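Side-chain contact in cyclodipeptide synthase, BtCDPS (Bacillus thermoamylovorans, PDB 6ZTU), which probably joins two amino acids into a cyclic dipeptide, normally drawing them from aminoacyl-tRNAs: residues A[47-50]-A[51-55]. Residues are numbered along the deposited sequence; the frame is centred on the assembly and turned at random.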
ATOM      1  N   GLN A  47      12.452   1.333  11.283  1.00 33.41           N
ATOM      2  CA  GLN A  47      13.324   2.011  10.333  1.00 33.70           C
ATOM      3  C   GLN A  47      12.520   2.915   9.408  1.00 31.71           C
ATOM      4  O   GLN A  47      12.906   4.059   9.159  1.00 30.97           O
ATOM      5  CB  GLN A  47      14.110   0.984   9.524  1.00 35.72           C
ATOM      6  CG  GLN A  47      15.193   0.271  10.307  1.00 38.34           C
ATOM      7  CD  GLN A  47      16.195  -0.377   9.378  1.00 43.97           C
ATOM      8  OE1 GLN A  47      15.817  -1.092   8.455  1.00 47.47           O
ATOM      9  NE2 GLN A  47      17.478  -0.121   9.607  1.00 49.55           N
ATOM     10  N   LEU A  48      11.389   2.414   8.895  1.00 32.36           N
ATOM     11  CA  LEU A  48      10.550   3.222   8.010  1.00 28.89           C
ATOM     12  C   LEU A  48      10.115   4.509   8.696  1.00 28.74           C
ATOM     13  O   LEU A  48      10.196   5.599   8.117  1.00 28.50           O
ATOM     14  CB  LEU A  48       9.318   2.433   7.570  1.00 29.81           C
ATOM     15  CG  LEU A  48       9.475   1.236   6.636  1.00 29.10           C
ATOM     16  CD1 LEU A  48       8.127   0.554   6.487  1.00 27.22           C
ATOM     17  CD2 LEU A  48       9.997   1.704   5.282  1.00 30.16           C
ATOM     18  N   ILE A  49       9.662   4.394   9.938  1.00 30.41           N
ATOM     19  CA  ILE A  49       9.092   5.536  10.638  1.00 30.61           C
ATOM     20  C   ILE A  49      10.189   6.467  11.140  1.00 28.79           C
ATOM     21  O   ILE A  49      10.042   7.689  11.092  1.00 31.11           O
ATOM     22  CB  ILE A  49       8.173   5.039  11.768  1.00 30.61           C
ATOM     23  CG1 ILE A  49       6.912   4.401  11.166  1.00 30.71           C
ATOM     24  CG2 ILE A  49       7.790   6.173  12.699  1.00 30.77           C
ATOM     25  CD1 ILE A  49       6.102   3.585  12.146  1.00 28.30           C
ATOM     26  N   ASP A  50      11.314   5.914  11.603  1.00 34.44           N
ATOM     27  CA  ASP A  50      12.440   6.762  12.003  1.00 34.73           C
ATOM     28  C   ASP A  50      12.932   7.611  10.839  1.00 31.87           C
ATOM     29  O   ASP A  50      13.115   8.825  10.975  1.00 29.48           O
ATOM     30  CB  ASP A  50      13.587   5.908  12.544  1.00 36.88           C
ATOM     31  CG  ASP A  50      13.262   5.275  13.878  1.00 41.19           C
ATOM     32  OD1 ASP A  50      12.345   5.770  14.563  1.00 39.93           O
ATOM     33  OD2 ASP A  50      13.931   4.284  14.241  1.00 43.83           O
ATOM     34  N   TRP A  51      13.162   6.982   9.684  1.00 31.20           N
ATOM     35  CA  TRP A  51      13.575   7.720   8.497  1.00 30.84           C
ATOM     36  C   TRP A  51      12.512   8.722   8.070  1.00 30.49           C
ATOM     37  O   TRP A  51      12.833   9.863   7.728  1.00 29.49           O
ATOM     38  CB  TRP A  51      13.890   6.739   7.359  1.00 31.81           C
ATOM     39  CG  TRP A  51      14.229   7.386   6.044  1.00 31.33           C
ATOM     40  CD1 TRP A  51      15.446   7.881   5.657  1.00 30.93           C
ATOM     41  CD2 TRP A  51      13.344   7.589   4.942  1.00 30.12           C
ATOM     42  NE1 TRP A  51      15.362   8.388   4.383  1.00 32.80           N
ATOM     43  CE2 TRP A  51      14.084   8.218   3.918  1.00 27.52           C
ATOM     44  CE3 TRP A  51      11.992   7.292   4.716  1.00 29.84           C
ATOM     45  CZ2 TRP A  51      13.517   8.564   2.687  1.00 29.81           C
ATOM     46  CZ3 TRP A  51      11.429   7.635   3.495  1.00 27.43           C
ATOM     47  CH2 TRP A  51      12.189   8.264   2.494  1.00 28.09           C
ATOM     48  N   SER A  52      11.239   8.310   8.066  1.00 28.64           N
ATOM     49  CA  SER A  52      10.181   9.220   7.638  1.00 25.81           C
ATOM     50  C   SER A  52      10.089  10.420   8.563  1.00 29.73           C
ATOM     51  O   SER A  52       9.886  11.550   8.107  1.00 29.77           O
ATOM     52  CB  SER A  52       8.838   8.494   7.608  1.00 27.23           C
ATOM     53  OG  SER A  52       8.800   7.560   6.546  1.00 28.42           O
ATOM     54  N   SER A  53      10.201  10.176   9.872  1.00 31.97           N
ATOM     55  CA  SER A  53      10.083  11.244  10.857  1.00 33.77           C
ATOM     56  C   SER A  53      11.200  12.264  10.709  1.00 32.44           C
ATOM     57  O   SER A  53      11.012  13.440  11.037  1.00 36.24           O
ATOM     58  CB  SER A  53      10.093  10.659  12.271  1.00 32.22           C
ATOM     59  OG  SER A  53       8.995   9.795  12.490  1.00 38.91           O
ATOM     60  N   LYS A  54      12.372  11.837  10.228  1.00 37.17           N
ATOM     61  CA  LYS A  54      13.469  12.778  10.038  1.00 34.04           C
ATOM     62  C   LYS A  54      13.305  13.593   8.771  1.00 37.49           C
ATOM     63  O   LYS A  54      13.770  14.733   8.709  1.00 39.97           O
ATOM     64  CB  LYS A  54      14.807  12.041  10.003  1.00 39.41           C
ATOM     65  CG  LYS A  54      15.543  12.051  11.330  1.00 52.00           C
ATOM     66  CD  LYS A  54      14.642  11.588  12.476  1.00 51.71           C
ATOM     67  CE  LYS A  54      15.379  11.649  13.804  1.00 57.14           C
ATOM     68  NZ  LYS A  54      16.806  11.258  13.618  1.00 57.84           N
ATOM     69  N   ASN A  55      12.633  13.042   7.765  1.00 32.76           N
ATOM     70  CA  ASN A  55      12.615  13.636   6.441  1.00 29.69           C
ATOM     71  C   ASN A  55      11.348  14.423   6.132  1.00 35.08           C
ATOM     72  O   ASN A  55      11.428  15.439   5.436  1.00 33.68           O
ATOM     73  CB  ASN A  55      12.795  12.544   5.379  1.00 31.74           C
ATOM     74  CG  ASN A  55      14.254  12.162   5.179  1.00 37.73           C
ATOM     75  OD1 ASN A  55      14.972  12.803   4.416  1.00 42.91           O
ATOM     76  ND2 ASN A  55      14.692  11.113   5.860  1.00 34.41           N
TER
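Gln47 accepts from Trp51 in the first of four backbone i-to-i+4 bonds from 51-54 back to 47-50, all within helix 42-55. Trp51 N lies 3.0 Å from Gln47 O, and CB of Trp51 rests against the same oxygen. Gln47 OE1 turns away and accepts a hydrogen bond from Gln230 NE2.

Leu48 O takes two hydrogen bonds from a single residue. Ser52 N and Ser52 OG each lie 2.9 Å from it, and they approach from opposite faces of the carbonyl plane. The buried Ser52 hydroxyl is placed there by its chi1 of -70°, which sets OG beside its own backbone N. With an alanine in place of this serine, Leu48 O would probably lose the hydroxyl bond and be left with the backbone N-H of the same residue as its one remaining donor in this turn.

Ile49 O repeats the pattern with Ser53. Ser53 N is 2.8 Å from Ile49 O and Ser53 OG 2.7 Å, with the hydroxyl above the carbonyl plane. CG2 of Ile49 also packs 3.8 Å from Ser53 OG.

Asp50 O receives the longer bond from Lys54 N, at 3.2 Å. CD of Lys54 folds back to 3.5 Å from Asp50 O. The Asp50 carboxylate is held by Asn104 and by a salt bridge to Lys103.

In the last turn Asn55 ND2 donates a nearly straight bond (174°) to Trp51 O. The same nitrogen sits over the rim of one face of the indole.

The helix is the crossover of a beta-alpha-beta unit between strands 28-32 and 58-63. Trp51 and Ser52 pack on strand 28-32, Leu48 and Trp51 meet Leu228 of strand 223-229, and Ile49 fits against helix 79-103.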